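Local coordinates for protein amidohydrolase (Mycoplasma synoviae, PDB 3OVG) that catalyses the zinc-dependent hydrolysis of phosphorylated 1,4-lactones of D-xylonate and L-arabinonate, and also hydrolyses carboxy 1,4-lactones, at residues S215-N220 / Y224-V229; L237-P242 / S251-N256. All blocks are in the same frame, centred on the assembly; numbering follows the deposited sequence.

How the contacts relate
Contact 1 (215-220 with 224-229) closes before contact 2 (237-242 with 251-256) opens, and the two centres lie about 9 Å apart on the same side of the chain's centre. Each joins the C-terminal end of a parallel strand, 212-215 or 236-239, and the turn beyond it to the helix that follows, 223-233 or 250-262. They are thus successive beta-alpha units of the TIM-barrel fold. The two strand ends are cross-linked: His216 ND1 lies 2.8 Å from Asp240 OD2, and Asn218 OD1 lies 3.0 Å from Asp240 N, both probable hydrogen bonds. A zinc ligand from contact 1 is therefore probably oriented by a second-shell carboxylate from contact 2.

Contact 1 of 2, residues S215-N220 / Y224-V229; sequences SHLNKN and YYYEKV. With ZN (zinc ion), chain H; PO4 (phosphate ion), chain I.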
# COMPACT_ATOMS: atom_id res chain seq x y z
N SER A 215 24.51 -14.24 -13.97
CA SER A 215 23.40 -14.99 -13.36
C SER A 215 22.03 -14.50 -13.85
O SER A 215 21.90 -13.36 -14.33
CB SER A 215 23.46 -14.89 -11.82
OG SER A 215 24.07 -16.03 -11.25
N HIS A 216 21.03 -15.37 -13.68
CA HIS A 216 19.59 -15.11 -13.91
C HIS A 216 19.10 -15.00 -15.36
O HIS A 216 17.98 -14.52 -15.60
CB HIS A 216 19.09 -13.92 -13.12
CG HIS A 216 19.59 -13.88 -11.72
ND1 HIS A 216 19.56 -14.99 -10.89
CD2 HIS A 216 20.14 -12.88 -10.99
CE1 HIS A 216 20.10 -14.68 -9.73
NE2 HIS A 216 20.45 -13.41 -9.76
N LEU A 217 19.87 -15.48 -16.32
CA LEU A 217 19.40 -15.39 -17.68
C LEU A 217 18.15 -16.27 -17.82
O LEU A 217 17.38 -16.08 -18.75
CB LEU A 217 20.47 -15.85 -18.68
CG LEU A 217 21.46 -14.76 -19.15
CD1 LEU A 217 20.71 -13.73 -20.01
CD2 LEU A 217 22.18 -14.12 -17.98
N ASN A 218 17.97 -17.22 -16.91
CA ASN A 218 16.76 -18.06 -16.92
C ASN A 218 15.45 -17.26 -16.85
O ASN A 218 14.38 -17.76 -17.24
CB ASN A 218 16.83 -19.07 -15.77
CG ASN A 218 17.30 -18.43 -14.49
OD1 ASN A 218 18.50 -18.15 -14.33
ND2 ASN A 218 16.36 -18.15 -13.57
N LYS A 219 15.54 -16.02 -16.38
CA LYS A 219 14.37 -15.11 -16.34
C LYS A 219 14.11 -14.31 -17.64
O LYS A 219 13.17 -13.52 -17.73
CB LYS A 219 14.50 -14.18 -15.12
CG LYS A 219 14.22 -14.92 -13.82
CD LYS A 219 14.57 -14.12 -12.58
CE LYS A 219 14.33 -14.97 -11.32
NZ LYS A 219 14.60 -14.19 -10.07
N ASN A 220 14.96 -14.52 -18.64
CA ASN A 220 14.77 -13.94 -19.97
C ASN A 220 14.99 -15.12 -20.92
O ASN A 220 16.05 -15.25 -21.49
CB ASN A 220 15.84 -12.86 -20.20
CG ASN A 220 15.74 -12.19 -21.59
OD1 ASN A 220 14.82 -12.46 -22.34
ND2 ASN A 220 16.74 -11.33 -21.93
N TYR A 224 18.14 -17.44 -28.33
CA TYR A 224 18.95 -16.72 -29.31
C TYR A 224 19.85 -15.74 -28.59
O TYR A 224 21.03 -15.61 -28.91
CB TYR A 224 18.04 -15.99 -30.34
CG TYR A 224 17.10 -16.94 -31.06
CD1 TYR A 224 17.59 -17.84 -32.00
CD2 TYR A 224 15.75 -16.97 -30.76
CE1 TYR A 224 16.72 -18.74 -32.67
CE2 TYR A 224 14.88 -17.84 -31.42
CZ TYR A 224 15.37 -18.72 -32.36
OH TYR A 224 14.51 -19.57 -33.00
N TYR A 225 19.27 -15.06 -27.62
CA TYR A 225 20.02 -14.14 -26.77
C TYR A 225 21.11 -14.88 -26.00
O TYR A 225 22.22 -14.40 -25.90
CB TYR A 225 19.05 -13.41 -25.82
CG TYR A 225 19.69 -12.29 -24.99
CD1 TYR A 225 20.34 -11.22 -25.61
CD2 TYR A 225 19.61 -12.29 -23.59
CE1 TYR A 225 20.93 -10.19 -24.86
CE2 TYR A 225 20.19 -11.28 -22.83
CZ TYR A 225 20.84 -10.22 -23.47
OH TYR A 225 21.39 -9.20 -22.72
N TYR A 226 20.79 -16.06 -25.45
CA TYR A 226 21.75 -16.84 -24.67
C TYR A 226 22.97 -17.12 -25.55
O TYR A 226 24.14 -16.94 -25.18
CB TYR A 226 21.16 -18.20 -24.24
CG TYR A 226 20.07 -18.16 -23.20
CD1 TYR A 226 19.75 -16.99 -22.53
CD2 TYR A 226 19.38 -19.32 -22.86
CE1 TYR A 226 18.74 -16.97 -21.56
CE2 TYR A 226 18.37 -19.31 -21.91
CZ TYR A 226 18.07 -18.15 -21.26
OH TYR A 226 17.08 -18.16 -20.30
N GLU A 227 22.64 -17.56 -26.75
CA GLU A 227 23.63 -17.98 -27.70
C GLU A 227 24.50 -16.79 -28.14
O GLU A 227 25.74 -16.91 -28.23
CB GLU A 227 22.92 -18.64 -28.90
CG GLU A 227 23.84 -18.94 -30.03
CD GLU A 227 23.09 -19.62 -31.18
OE1 GLU A 227 21.87 -19.37 -31.32
OE2 GLU A 227 23.73 -20.38 -31.93
N LYS A 228 23.84 -15.65 -28.39
CA LYS A 228 24.50 -14.41 -28.78
C LYS A 228 25.53 -13.97 -27.73
O LYS A 228 26.67 -13.59 -28.06
CB LYS A 228 23.47 -13.28 -28.96
CG LYS A 228 24.07 -11.94 -29.50
CD LYS A 228 23.00 -10.83 -29.56
CE LYS A 228 23.46 -9.54 -30.27
NZ LYS A 228 24.05 -9.81 -31.62
N VAL A 229 25.10 -14.02 -26.47
CA VAL A 229 25.96 -13.54 -25.38
C VAL A 229 27.20 -14.41 -25.29
O VAL A 229 28.32 -13.91 -25.29
CB VAL A 229 25.24 -13.57 -24.03
CG1 VAL A 229 26.23 -13.25 -22.92
CG2 VAL A 229 24.08 -12.57 -24.05
ZN ZN H . 20.60 -12.17 -7.73
P PO4 I . 12.39 -14.41 -5.96
O1 PO4 I . 13.58 -14.48 -4.98
O2 PO4 I . 11.16 -13.74 -5.31
O3 PO4 I . 12.84 -13.61 -7.19
O4 PO4 I . 12.09 -15.83 -6.43
O HOH W 1 19.28 -13.92 -6.57
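Tyr226 sends its hydroxyl from helix 223-233 back to a main-chain carbonyl of the preceding turn: OH donates to Leu217 O at 2.6 Å. The donor stands 52° out of the carbonyl plane, an approach from above it. Asn220 N reaches Leu217 O from the opposite face at 2.9 Å, closing the 3-10 turn, so two donors grip this buried acceptor. The Tyr226 ring also packs on the turn, CE1 lying 3.5 Å from Leu217 CB. Beside it, Leu217 CD1 meets Tyr225 CE2 at 3.8 Å, the side chains crossing at about a right angle. With CG anti to the backbone N (chi1 179°), Asn220 carries its amide to the same ring; ND2 is 3.5 Å from Tyr225 CD2, the planes 35° apart, though its strongest polar partner is Gly192. Val229 CG2 sits over that ring's other neighbour-facing surface, and the Tyr225 hydroxyl bonds to Leu196 N. His216 NE2 binds a zinc ion at 2.4 Å, with His188 and carbamylated Lys155, which bridges both zincs. Lys219 makes a weak bond to a phosphate ion that the substrate-binding Lys246, Tyr247 and Tyr280 also hold. A TIM-barrel turn thus carries a zinc ligand while its far side packs on the following helix. Helix 195-205 packs against Leu217 and Tyr225; strand 236-239 and helix 250-262 adjoin Tyr226.

Contact 2 of 2, residues L237-P242 / S251-N256; sequences LCFDGP and SLLAEN
Leu253 lays its CD1 methyl over one face of the Phe239 ring, 4.0 Å from the centroid and 26° off the ring normal, a CH-pi contact. The methyl is displaced toward the CG-CD1 side of the ring, as its 3.7 Å distance to Phe239 CD1 confirms. The leucine's CG stands anti to the backbone N, carrying the isobutyl fork off helix 250-262 into the bend after strand 236-239. Its other branch, CD2, reaches the backbone there: it lies 3.3 Å from Asp240 O and 4.0 Å from Pro242 CD. Gly241 lies between them, with a positive phi of 121° that suits glycine, the residue found here. No hydrogen bond crosses between the segments; the contact is made by the two methyls of Leu253. Phe302 of helix 296-309 touches both Pro242 and Leu253, and the ring of Tyr226 meets that of Phe239. Asp240, whose CB points away from the helix, faces the zinc ligand His216. Strand 236-239, helix 250-262 and strand 269-271 form a beta-alpha-beta unit, part of the TIM barrel of the phosphotriesterase family.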
# COMPACT_ATOMS: atom_id res chain seq x y z
N LEU A 237 27.11 -18.40 -18.57
CA LEU A 237 25.78 -18.12 -18.04
C LEU A 237 25.55 -19.03 -16.83
O LEU A 237 25.60 -20.24 -16.97
CB LEU A 237 24.69 -18.36 -19.12
CG LEU A 237 24.91 -17.58 -20.43
CD1 LEU A 237 23.78 -17.76 -21.47
CD2 LEU A 237 25.19 -16.08 -20.14
N CYS A 238 25.35 -18.45 -15.65
CA CYS A 238 24.98 -19.21 -14.46
C CYS A 238 23.47 -19.22 -14.33
O CYS A 238 22.87 -18.24 -13.95
CB CYS A 238 25.60 -18.62 -13.19
SG CYS A 238 25.19 -19.58 -11.69
N PHE A 239 22.83 -20.34 -14.64
CA PHE A 239 21.39 -20.41 -14.53
C PHE A 239 20.94 -20.78 -13.14
O PHE A 239 21.45 -21.75 -12.56
CB PHE A 239 20.83 -21.46 -15.50
CG PHE A 239 20.94 -21.06 -16.92
CD1 PHE A 239 20.16 -20.03 -17.43
CD2 PHE A 239 21.84 -21.71 -17.77
CE1 PHE A 239 20.25 -19.66 -18.77
CE2 PHE A 239 21.94 -21.33 -19.10
CZ PHE A 239 21.15 -20.30 -19.60
N ASP A 240 19.93 -20.08 -12.63
CA ASP A 240 19.09 -20.72 -11.62
C ASP A 240 17.74 -20.96 -12.32
O ASP A 240 17.70 -20.99 -13.55
CB ASP A 240 18.98 -19.85 -10.38
CG ASP A 240 18.36 -18.52 -10.69
OD1 ASP A 240 17.19 -18.33 -10.30
OD2 ASP A 240 19.03 -17.67 -11.33
N GLY A 241 16.65 -21.13 -11.56
CA GLY A 241 15.33 -21.36 -12.15
C GLY A 241 14.59 -22.65 -11.79
O GLY A 241 13.35 -22.71 -11.82
N PRO A 242 15.32 -23.72 -11.45
CA PRO A 242 14.57 -24.89 -10.98
C PRO A 242 13.62 -24.54 -9.81
O PRO A 242 14.05 -23.84 -8.88
CB PRO A 242 15.67 -25.84 -10.52
CG PRO A 242 16.84 -25.50 -11.39
CD PRO A 242 16.76 -23.98 -11.55
N SER A 251 10.66 -26.88 -17.39
CA SER A 251 10.82 -27.46 -18.73
C SER A 251 11.44 -26.43 -19.66
O SER A 251 12.16 -26.77 -20.59
CB SER A 251 9.48 -27.90 -19.31
OG SER A 251 8.52 -26.83 -19.19
N LEU A 252 11.16 -25.16 -19.42
CA LEU A 252 11.61 -24.16 -20.36
C LEU A 252 13.13 -24.00 -20.25
O LEU A 252 13.82 -23.99 -21.27
CB LEU A 252 10.86 -22.85 -20.13
CG LEU A 252 11.22 -21.63 -21.00
CD1 LEU A 252 10.98 -21.93 -22.48
CD2 LEU A 252 10.44 -20.39 -20.54
N LEU A 253 13.64 -23.90 -19.02
CA LEU A 253 15.07 -23.85 -18.79
C LEU A 253 15.78 -25.12 -19.34
O LEU A 253 16.85 -25.03 -19.95
CB LEU A 253 15.38 -23.74 -17.30
CG LEU A 253 16.87 -23.76 -16.97
CD1 LEU A 253 17.60 -22.65 -17.69
CD2 LEU A 253 17.12 -23.62 -15.47
N ALA A 254 15.20 -26.29 -19.10
CA ALA A 254 15.75 -27.54 -19.64
C ALA A 254 15.90 -27.47 -21.17
O ALA A 254 16.98 -27.72 -21.71
CB ALA A 254 14.87 -28.73 -19.24
N GLU A 255 14.83 -27.13 -21.87
CA GLU A 255 14.93 -27.08 -23.32
C GLU A 255 15.86 -25.96 -23.80
O GLU A 255 16.55 -26.10 -24.80
CB GLU A 255 13.54 -27.01 -23.97
CG GLU A 255 12.65 -28.22 -23.60
CD GLU A 255 11.28 -28.18 -24.26
OE1 GLU A 255 10.92 -27.11 -24.77
OE2 GLU A 255 10.57 -29.23 -24.30
N ASN A 256 15.93 -24.85 -23.07
CA ASN A 256 16.87 -23.82 -23.52
C ASN A 256 18.35 -24.25 -23.35
O ASN A 256 19.23 -24.00 -24.22
CB ASN A 256 16.53 -22.46 -22.88
CG ASN A 256 15.37 -21.77 -23.60
OD1 ASN A 256 15.09 -22.07 -24.76
ND2 ASN A 256 14.70 -20.84 -22.92